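Local structure of macrolide 2'-phosphotransferase MphH (Brachybacterium faecium, 5UXD) at residues A[177-191]-A[256-269]. The protein is a macrolide phosphotransferase that binds azithromycin and probably inactivates macrolide antibiotics by phosphorylating their 2'-hydroxyl at the expense of a nucleotide such as GTP. Sequence-based numbering, arbitrary orientation. Where two conformers were deposited one is given.
Sequences RWEAWLADDGCWPGH and WPGLARHCTEMFSA
W181, in the last turns of helix 172-183, lays its indole across E265, H262 and M266 of helix 259-268. CB rests 4.0 Å from CB of E265. With CG anti to the backbone N (chi1 167°), the ring is laid over the other helix: its five-membered part takes CB of E265 on one face, 3.5 Å from the ring centroid to that carbon, while the six-membered part covers CA of M266 in a second CH-pi contact. NE1 gives a nearly straight hydrogen bond, 3.0 Å, to ND1 of H262, in the indole plane though tilted from that of the imidazole. At the far rim CZ3 meets the methyl of A269, which also lies over the five-membered ring of W178 in a CH-pi contact; alanine's short side chain suits this place between two indoles. W188 covers the opposite face of W181. Histidine suits its place because ND1 accepts from W181 while NE2 is hydrogen-bonded to OD2 of D224; its CE1 edge points into the face of W188.

E265 serves twice: beyond the methylene under W181, its chain bends at chi2 (-44°) to bring the carboxylate to R177. The extended arginine grips it side-on, NE to OE1 and NH2 to OE2, both 2.8 Å, while CB of S268 lies over the guanidinium face. The OG of S268 accepts from NE1 of W178 at 3.1 Å. Beyond the C-terminal end of helix 172-183, the carbonyl oxygen of C187 accepts at 2.9 Å from NE1 of W256, which precedes helix 259-268 and approaches from above the carbonyl plane; P189 packs on the W256 ring face.

The two helix segments run roughly antiparallel, their axes 10.2 Å apart at -143°. W157 of helix 150-167 meets W181, W188, M266 and A269, while helix 230-235 touches M266 through M230, so the contact joins helices of this kinase-like fold to one side of the drug site, the side chain of M266 about 8 Å from the bound azithromycin.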
ATOM      1  N   ARG A 177      12.013  -2.242  23.484  1.00 15.41           N
ATOM      2  CA  ARG A 177      12.352  -2.771  22.163  1.00 10.93           C
ATOM      3  C   ARG A 177      12.498  -1.651  21.146  1.00 18.84           C
ATOM      4  O   ARG A 177      13.481  -1.594  20.393  1.00 15.73           O
ATOM      5  CB  ARG A 177      11.283  -3.745  21.679  1.00 14.90           C
ATOM      6  CG  ARG A 177      11.760  -4.510  20.457  1.00 13.40           C
ATOM      7  CD  ARG A 177      10.720  -5.463  19.914  1.00 13.36           C
ATOM      8  NE  ARG A 177      11.179  -6.063  18.668  1.00 13.76           N
ATOM      9  CZ  ARG A 177      10.558  -7.057  18.037  1.00 15.70           C
ATOM     10  NH1 ARG A 177       9.441  -7.563  18.549  1.00 16.69           N
ATOM     11  NH2 ARG A 177      11.039  -7.550  16.903  1.00 17.28           N
ATOM     12  N   TRP A 178      11.508  -0.754  21.091  1.00 14.93           N
ATOM     13  CA  TRP A 178      11.510   0.259  20.038  1.00 15.01           C
ATOM     14  C   TRP A 178      12.602   1.296  20.261  1.00 15.32           C
ATOM     15  O   TRP A 178      13.176   1.808  19.290  1.00 14.62           O
ATOM     16  CB  TRP A 178      10.129   0.904  19.951  1.00 14.91           C
ATOM     17  CG  TRP A 178       9.083  -0.103  19.570  1.00 17.05           C
ATOM     18  CD1 TRP A 178       9.276  -1.253  18.843  1.00 18.07           C
ATOM     19  CD2 TRP A 178       7.687  -0.057  19.888  1.00 17.90           C
ATOM     20  NE1 TRP A 178       8.081  -1.925  18.706  1.00 14.47           N
ATOM     21  CE2 TRP A 178       7.092  -1.209  19.334  1.00 13.85           C
ATOM     22  CE3 TRP A 178       6.884   0.842  20.603  1.00 18.11           C
ATOM     23  CZ2 TRP A 178       5.727  -1.478  19.462  1.00 16.19           C
ATOM     24  CZ3 TRP A 178       5.532   0.574  20.726  1.00 18.34           C
ATOM     25  CH2 TRP A 178       4.968  -0.581  20.172  1.00 16.12           C
ATOM     26  N   GLU A 179      12.927   1.600  21.521  1.00 18.83           N
ATOM     27  CA  GLU A 179      14.024   2.526  21.787  0.50 16.67           C
ATOM     28  C   GLU A 179      15.363   1.930  21.361  1.00 18.53           C
ATOM     29  O   GLU A 179      16.234   2.642  20.842  1.00 16.71           O
ATOM     30  CB  GLU A 179      14.034   2.907  23.269  0.50 21.48           C
ATOM     31  CG  GLU A 179      12.967   3.930  23.642  0.50 19.51           C
ATOM     32  CD  GLU A 179      12.776   4.084  25.143  0.50 21.63           C
ATOM     33  OE1 GLU A 179      13.107   3.143  25.894  0.50 28.29           O
ATOM     34  OE2 GLU A 179      12.284   5.148  25.573  0.50 24.73           O
ATOM     35  N   ALA A 180      15.541   0.622  21.571  1.00 14.55           N
ATOM     36  CA  ALA A 180      16.771  -0.037  21.137  1.00 15.05           C
ATOM     37  C   ALA A 180      16.877  -0.065  19.618  1.00 15.97           C
ATOM     38  O   ALA A 180      17.981   0.009  19.066  1.00 18.31           O
ATOM     39  CB  ALA A 180      16.828  -1.456  21.700  1.00 16.13           C
ATOM     40  N   TRP A 181      15.738  -0.194  18.929  1.00 13.22           N
ATOM     41  CA  TRP A 181      15.708  -0.131  17.474  1.00 10.83           C
ATOM     42  C   TRP A 181      16.115   1.257  16.994  1.00 14.75           C
ATOM     43  O   TRP A 181      16.969   1.397  16.109  1.00 15.85           O
ATOM     44  CB  TRP A 181      14.292  -0.507  16.985  1.00 11.41           C
ATOM     45  CG  TRP A 181      13.981  -0.208  15.550  1.00 17.03           C
ATOM     46  CD1 TRP A 181      14.746  -0.500  14.473  1.00 14.15           C
ATOM     47  CD2 TRP A 181      12.777   0.392  15.038  1.00 14.72           C
ATOM     48  NE1 TRP A 181      14.115  -0.107  13.321  1.00 12.82           N
ATOM     49  CE2 TRP A 181      12.909   0.461  13.643  1.00 17.53           C
ATOM     50  CE3 TRP A 181      11.625   0.911  15.635  1.00 18.56           C
ATOM     51  CZ2 TRP A 181      11.922   1.013  12.824  1.00 11.97           C
ATOM     52  CZ3 TRP A 181      10.651   1.459  14.830  1.00 19.66           C
ATOM     53  CH2 TRP A 181      10.808   1.516  13.433  1.00 15.76           C
ATOM     54  N   LEU A 182      15.538   2.300  17.600  1.00 15.67           N
ATOM     55  CA  LEU A 182      15.822   3.661  17.165  1.00 12.28           C
ATOM     56  C   LEU A 182      17.260   4.054  17.458  1.00 15.36           C
ATOM     57  O   LEU A 182      17.812   4.916  16.765  1.00 19.00           O
ATOM     58  CB  LEU A 182      14.860   4.650  17.839  1.00 17.80           C
ATOM     59  CG  LEU A 182      13.374   4.470  17.478  1.00 11.94           C
ATOM     60  CD1 LEU A 182      12.475   5.141  18.503  1.00 18.20           C
ATOM     61  CD2 LEU A 182      13.106   5.033  16.090  1.00 17.20           C
ATOM     62  N   ALA A 183      17.892   3.414  18.439  1.00 12.65           N
ATOM     63  CA  ALA A 183      19.279   3.723  18.774  1.00 16.49           C
ATOM     64  C   ALA A 183      20.302   2.951  17.944  1.00 24.67           C
ATOM     65  O   ALA A 183      21.479   3.337  17.923  1.00 21.66           O
ATOM     66  CB  ALA A 183      19.522   3.453  20.267  1.00 18.23           C
ATOM     67  N   ASP A 184      19.900   1.880  17.259  1.00 15.41           N
ATOM     68  CA  ASP A 184      20.848   1.050  16.511  1.00 14.45           C
ATOM     69  C   ASP A 184      21.098   1.652  15.133  1.00 21.61           C
ATOM     70  O   ASP A 184      20.291   1.492  14.202  1.00 17.38           O
ATOM     71  CB  ASP A 184      20.336  -0.383  16.402  1.00 15.21           C
ATOM     72  CG  ASP A 184      21.215  -1.245  15.529  1.00 25.08           C
ATOM     73  OD1 ASP A 184      22.424  -0.937  15.404  1.00 23.86           O
ATOM     74  OD2 ASP A 184      20.687  -2.230  14.964  1.00 22.29           O
ATOM     75  N   ASP A 185      22.246   2.327  15.003  1.00 18.60           N
ATOM     76  CA  ASP A 185      22.612   2.971  13.745  1.00 18.53           C
ATOM     77  C   ASP A 185      22.610   1.993  12.584  1.00 20.90           C
ATOM     78  O   ASP A 185      22.364   2.391  11.440  1.00 24.50           O
ATOM     79  CB  ASP A 185      24.004   3.595  13.858  1.00 20.06           C
ATOM     80  CG  ASP A 185      24.021   4.885  14.650  1.00 29.82           C
ATOM     81  OD1 ASP A 185      22.951   5.469  14.921  1.00 18.13           O
ATOM     82  OD2 ASP A 185      25.135   5.309  15.000  1.00 25.05           O
ATOM     83  N   GLY A 186      22.887   0.713  12.852  1.00 19.20           N
ATOM     84  CA  GLY A 186      22.966  -0.275  11.790  1.00 22.94           C
ATOM     85  C   GLY A 186      21.653  -0.574  11.089  1.00 17.61           C
ATOM     86  O   GLY A 186      21.677  -1.085   9.965  1.00 19.80           O
ATOM     87  N   CYS A 187      20.510  -0.257  11.710  1.00 21.78           N
ATOM     88  CA  CYS A 187      19.212  -0.543  11.091  1.00 21.57           C
ATOM     89  C   CYS A 187      18.828   0.459  10.012  1.00 18.89           C
ATOM     90  O   CYS A 187      18.033   0.127   9.126  1.00 19.55           O
ATOM     91  CB  CYS A 187      18.095  -0.534  12.142  1.00 15.18           C
ATOM     92  SG  CYS A 187      17.911  -2.047  13.091  1.00 19.20           S
ATOM     93  N   TRP A 188      19.347   1.674  10.080  1.00 21.86           N
ATOM     94  CA  TRP A 188      18.598   2.749   9.444  1.00 16.22           C
ATOM     95  C   TRP A 188      19.157   3.102   8.069  1.00 17.17           C
ATOM     96  O   TRP A 188      20.370   3.014   7.832  1.00 17.45           O
ATOM     97  CB  TRP A 188      18.584   3.993  10.348  1.00 16.55           C
ATOM     98  CG  TRP A 188      17.767   3.692  11.542  1.00 18.40           C
ATOM     99  CD1 TRP A 188      18.193   3.115  12.711  1.00 22.20           C
ATOM    100  CD2 TRP A 188      16.358   3.860  11.666  1.00 18.72           C
ATOM    101  NE1 TRP A 188      17.128   2.940  13.564  1.00 19.65           N
ATOM    102  CE2 TRP A 188      15.991   3.387  12.945  1.00 15.58           C
ATOM    103  CE3 TRP A 188      15.367   4.382  10.826  1.00 17.91           C
ATOM    104  CZ2 TRP A 188      14.668   3.412  13.400  1.00 13.70           C
ATOM    105  CZ3 TRP A 188      14.055   4.411  11.282  1.00 18.04           C
ATOM    106  CH2 TRP A 188      13.720   3.937  12.562  1.00 13.84           C
ATOM    107  N   PRO A 189      18.274   3.521   7.162  1.00 16.99           N
ATOM    108  CA  PRO A 189      18.700   3.786   5.783  1.00 16.14           C
ATOM    109  C   PRO A 189      19.565   5.026   5.669  1.00 15.11           C
ATOM    110  O   PRO A 189      19.419   5.986   6.428  1.00 17.01           O
ATOM    111  CB  PRO A 189      17.374   3.981   5.031  1.00 14.56           C
ATOM    112  CG  PRO A 189      16.405   4.446   6.102  1.00 15.43           C
ATOM    113  CD  PRO A 189      16.813   3.672   7.331  1.00 18.86           C
ATOM    114  N   GLY A 190      20.446   5.000   4.669  1.00 17.87           N
ATOM    115  CA  GLY A 190      21.286   6.127   4.306  1.00 13.67           C
ATOM    116  C   GLY A 190      20.874   6.818   3.028  1.00 19.64           C
ATOM    117  O   GLY A 190      21.590   7.721   2.570  1.00 16.96           O
ATOM    118  N   HIS A 191      19.758   6.419   2.417  1.00 15.07           N
ATOM    119  CA  HIS A 191      19.227   7.073   1.234  1.00 14.36           C
ATOM    120  C   HIS A 191      17.725   6.836   1.221  1.00 14.99           C
ATOM    121  O   HIS A 191      17.229   5.857   1.801  1.00 16.59           O
ATOM    122  CB  HIS A 191      19.879   6.560  -0.066  1.00 14.77           C
ATOM    123  CG  HIS A 191      19.514   5.148  -0.431  1.00 16.09           C
ATOM    124  ND1 HIS A 191      19.889   4.056   0.325  1.00 18.66           N
ATOM    125  CD2 HIS A 191      18.819   4.651  -1.487  1.00 16.00           C
ATOM    126  CE1 HIS A 191      19.442   2.950  -0.245  1.00 19.54           C
ATOM    127  NE2 HIS A 191      18.784   3.283  -1.343  1.00 15.97           N
ATOM    128  N   TRP A 256      21.376  -2.416   2.728  1.00 19.91           N
ATOM    129  CA  TRP A 256      22.445  -2.290   3.712  1.00 16.18           C
ATOM    130  C   TRP A 256      22.412  -3.494   4.655  1.00 20.31           C
ATOM    131  O   TRP A 256      21.393  -4.190   4.748  1.00 18.15           O
ATOM    132  CB  TRP A 256      22.319  -0.975   4.505  1.00 17.16           C
ATOM    133  CG  TRP A 256      20.935  -0.752   5.104  1.00 15.07           C
ATOM    134  CD1 TRP A 256      20.564  -0.974   6.398  1.00 17.65           C
ATOM    135  CD2 TRP A 256      19.752  -0.274   4.424  1.00 16.69           C
ATOM    136  NE1 TRP A 256      19.229  -0.669   6.567  1.00 16.82           N
ATOM    137  CE2 TRP A 256      18.713  -0.229   5.376  1.00 19.39           C
ATOM    138  CE3 TRP A 256      19.478   0.126   3.109  1.00 15.09           C
ATOM    139  CZ2 TRP A 256      17.414   0.198   5.055  1.00 18.54           C
ATOM    140  CZ3 TRP A 256      18.192   0.558   2.793  1.00 20.95           C
ATOM    141  CH2 TRP A 256      17.172   0.578   3.762  1.00 18.00           C
ATOM    142  N   PRO A 257      23.526  -3.792   5.341  1.00 18.19           N
ATOM    143  CA  PRO A 257      23.610  -5.055   6.107  1.00 23.43           C
ATOM    144  C   PRO A 257      22.505  -5.272   7.130  1.00 16.33           C
ATOM    145  O   PRO A 257      22.026  -6.397   7.272  1.00 20.55           O
ATOM    146  CB  PRO A 257      24.979  -4.948   6.790  1.00 21.39           C
ATOM    147  CG  PRO A 257      25.803  -4.143   5.811  1.00 23.05           C
ATOM    148  CD  PRO A 257      24.838  -3.147   5.190  1.00 18.14           C
ATOM    149  N   GLY A 258      22.095  -4.248   7.860  1.00 20.58           N
ATOM    150  CA  GLY A 258      21.062  -4.477   8.851  1.00 16.12           C
ATOM    151  C   GLY A 258      19.637  -4.303   8.352  1.00 15.95           C
ATOM    152  O   GLY A 258      18.727  -4.114   9.164  1.00 15.36           O
ATOM    153  N   LEU A 259      19.424  -4.392   7.030  1.00 12.78           N
ATOM    154  CA  LEU A 259      18.090  -4.125   6.492  0.71 11.25           C
ATOM    155  C   LEU A 259      17.073  -5.157   6.972  1.00 16.12           C
ATOM    156  O   LEU A 259      15.945  -4.789   7.321  1.00 14.71           O
ATOM    157  CB  LEU A 259      18.120  -4.074   4.963  0.71 14.91           C
ATOM    158  CG  LEU A 259      16.854  -3.662   4.187  0.71 16.35           C
ATOM    159  CD1 LEU A 259      17.225  -2.927   2.899  0.71 13.31           C
ATOM    160  CD2 LEU A 259      15.982  -4.856   3.879  0.71 12.17           C
ATOM    161  N   ALA A 260      17.436  -6.440   6.998  1.00 17.72           N
ATOM    162  CA  ALA A 260      16.457  -7.439   7.420  1.00 15.88           C
ATOM    163  C   ALA A 260      16.097  -7.236   8.887  1.00 18.54           C
ATOM    164  O   ALA A 260      14.917  -7.314   9.259  1.00 13.94           O
ATOM    165  CB  ALA A 260      16.976  -8.857   7.158  1.00 14.64           C
ATOM    166  N   ARG A 261      17.100  -6.923   9.715  1.00 14.65           N
ATOM    167  CA  ARG A 261      16.856  -6.618  11.121  0.52 14.21           C
ATOM    168  C   ARG A 261      15.874  -5.463  11.256  1.00 14.67           C
ATOM    169  O   ARG A 261      14.871  -5.561  11.974  1.00 11.07           O
ATOM    170  CB  ARG A 261      18.191  -6.300  11.806  0.52 14.98           C
ATOM    171  CG  ARG A 261      18.109  -5.736  13.225  0.52 18.03           C
ATOM    172  CD  ARG A 261      19.466  -5.138  13.657  0.52 23.95           C
ATOM    173  NE  ARG A 261      20.565  -6.083  13.462  0.52 26.41           N
ATOM    174  CZ  ARG A 261      21.822  -5.741  13.181  0.52 20.81           C
ATOM    175  NH1 ARG A 261      22.166  -4.463  13.059  0.52 18.40           N
ATOM    176  NH2 ARG A 261      22.737  -6.684  13.019  0.52 24.31           N
ATOM    177  N   HIS A 262      16.165  -4.356  10.565  1.00 15.11           N
ATOM    178  CA  HIS A 262      15.302  -3.178  10.508  1.00 11.66           C
ATOM    179  C   HIS A 262      13.856  -3.537  10.144  1.00 13.12           C
ATOM    180  O   HIS A 262      12.909  -3.050  10.774  1.00 14.21           O
ATOM    181  CB  HIS A 262      15.903  -2.203   9.479  1.00 12.52           C
ATOM    182  CG  HIS A 262      15.179  -0.897   9.349  1.00 13.29           C
ATOM    183  ND1 HIS A 262      14.926  -0.068  10.421  1.00 15.13           N
ATOM    184  CD2 HIS A 262      14.699  -0.254   8.257  1.00 16.80           C
ATOM    185  CE1 HIS A 262      14.301   1.019   9.996  1.00 12.21           C
ATOM    186  NE2 HIS A 262      14.149   0.930   8.686  1.00 14.34           N
ATOM    187  N   CYS A 263      13.672  -4.387   9.128  1.00 11.58           N
ATOM    188  CA  CYS A 263      12.321  -4.741   8.673  1.00 11.21           C
ATOM    189  C   CYS A 263      11.494  -5.362   9.796  1.00 10.77           C
ATOM    190  O   CYS A 263      10.331  -5.001   9.995  1.00 12.62           O
ATOM    191  CB  CYS A 263      12.386  -5.710   7.483  1.00 10.75           C
ATOM    192  SG  CYS A 263      12.899  -5.013   5.921  1.00 16.60           S
ATOM    193  N   THR A 264      12.072  -6.326  10.521  1.00 13.64           N
ATOM    194  CA  THR A 264      11.327  -6.998  11.584  1.00 13.26           C
ATOM    195  C   THR A 264      11.052  -6.054  12.753  1.00 12.95           C
ATOM    196  O   THR A 264       9.969  -6.093  13.347  1.00 16.17           O
ATOM    197  CB  THR A 264      12.089  -8.248  12.044  1.00 21.23           C
ATOM    198  OG1 THR A 264      11.825  -9.310  11.118  1.00 19.69           O
ATOM    199  CG2 THR A 264      11.642  -8.697  13.454  1.00 14.33           C
ATOM    200  N   GLU A 265      12.025  -5.208  13.113  1.00 15.73           N
ATOM    201  CA  GLU A 265      11.773  -4.240  14.177  1.00 13.47           C
ATOM    202  C   GLU A 265      10.676  -3.270  13.772  1.00 16.15           C
ATOM    203  O   GLU A 265       9.795  -2.937  14.573  1.00 15.19           O
ATOM    204  CB  GLU A 265      13.053  -3.466  14.519  1.00 12.48           C
ATOM    205  CG  GLU A 265      14.124  -4.337  15.157  1.00 16.58           C
ATOM    206  CD  GLU A 265      13.545  -5.258  16.204  1.00 16.24           C
ATOM    207  OE1 GLU A 265      13.231  -4.776  17.318  1.00 16.65           O
ATOM    208  OE2 GLU A 265      13.392  -6.458  15.905  1.00 17.78           O
ATOM    209  N   MET A 266      10.733  -2.809  12.535  1.00 17.13           N
ATOM    210  CA  MET A 266       9.751  -1.865  12.037  1.00 11.94           C
ATOM    211  C   MET A 266       8.344  -2.452  12.041  1.00 14.90           C
ATOM    212  O   MET A 266       7.390  -1.780  12.390  1.00 13.29           O
ATOM    213  CB  MET A 266      10.137  -1.364  10.649  1.00 14.69           C
ATOM    214  CG  MET A 266       9.261  -0.235  10.145  1.00 17.90           C
ATOM    215  SD  MET A 266      10.080   0.772   8.897  1.00 27.28           S
ATOM    216  CE  MET A 266      10.719  -0.490   7.808  1.00 24.44           C
ATOM    217  N   PHE A 267       8.233  -3.709  11.638  1.00 14.63           N
ATOM    218  CA  PHE A 267       6.936  -4.385  11.634  1.00 14.66           C
ATOM    219  C   PHE A 267       6.389  -4.497  13.045  1.00 14.17           C
ATOM    220  O   PHE A 267       5.177  -4.369  13.268  1.00 17.65           O
ATOM    221  CB  PHE A 267       7.085  -5.764  10.994  1.00 11.36           C
ATOM    222  CG  PHE A 267       5.788  -6.449  10.698  1.00 16.27           C
ATOM    223  CD1 PHE A 267       5.126  -6.216   9.511  1.00 17.44           C
ATOM    224  CD2 PHE A 267       5.257  -7.356  11.594  1.00 20.62           C
ATOM    225  CE1 PHE A 267       3.926  -6.864   9.221  1.00 18.66           C
ATOM    226  CE2 PHE A 267       4.056  -8.013  11.312  1.00 20.66           C
ATOM    227  CZ  PHE A 267       3.400  -7.760  10.124  1.00 18.97           C
ATOM    228  N   SER A 268       7.276  -4.701  14.025  1.00 15.20           N
ATOM    229  CA  SER A 268       6.853  -4.798  15.413  1.00 15.11           C
ATOM    230  C   SER A 268       6.342  -3.474  15.962  1.00 15.36           C
ATOM    231  O   SER A 268       5.673  -3.463  17.000  1.00 19.33           O
ATOM    232  CB  SER A 268       8.020  -5.310  16.279  1.00 16.03           C
ATOM    233  OG  SER A 268       8.838  -4.238  16.731  1.00 17.65           O
ATOM    234  N   ALA A 269       6.656  -2.363  15.303  1.00 11.55           N
ATOM    235  CA  ALA A 269       6.238  -1.043  15.748  1.00 14.61           C
ATOM    236  C   ALA A 269       4.912  -0.623  15.129  1.00 14.61           C
ATOM    237  O   ALA A 269       4.516   0.546  15.243  1.00 18.68           O
ATOM    238  CB  ALA A 269       7.335  -0.023  15.433  1.00 15.24           C
TER
HETATM  239  O   HOH W   1      14.924  -3.517  18.987  1.00 18.20           O
HETATM  240  O   HOH W   2      23.546  -1.725   8.273  1.00 20.44           O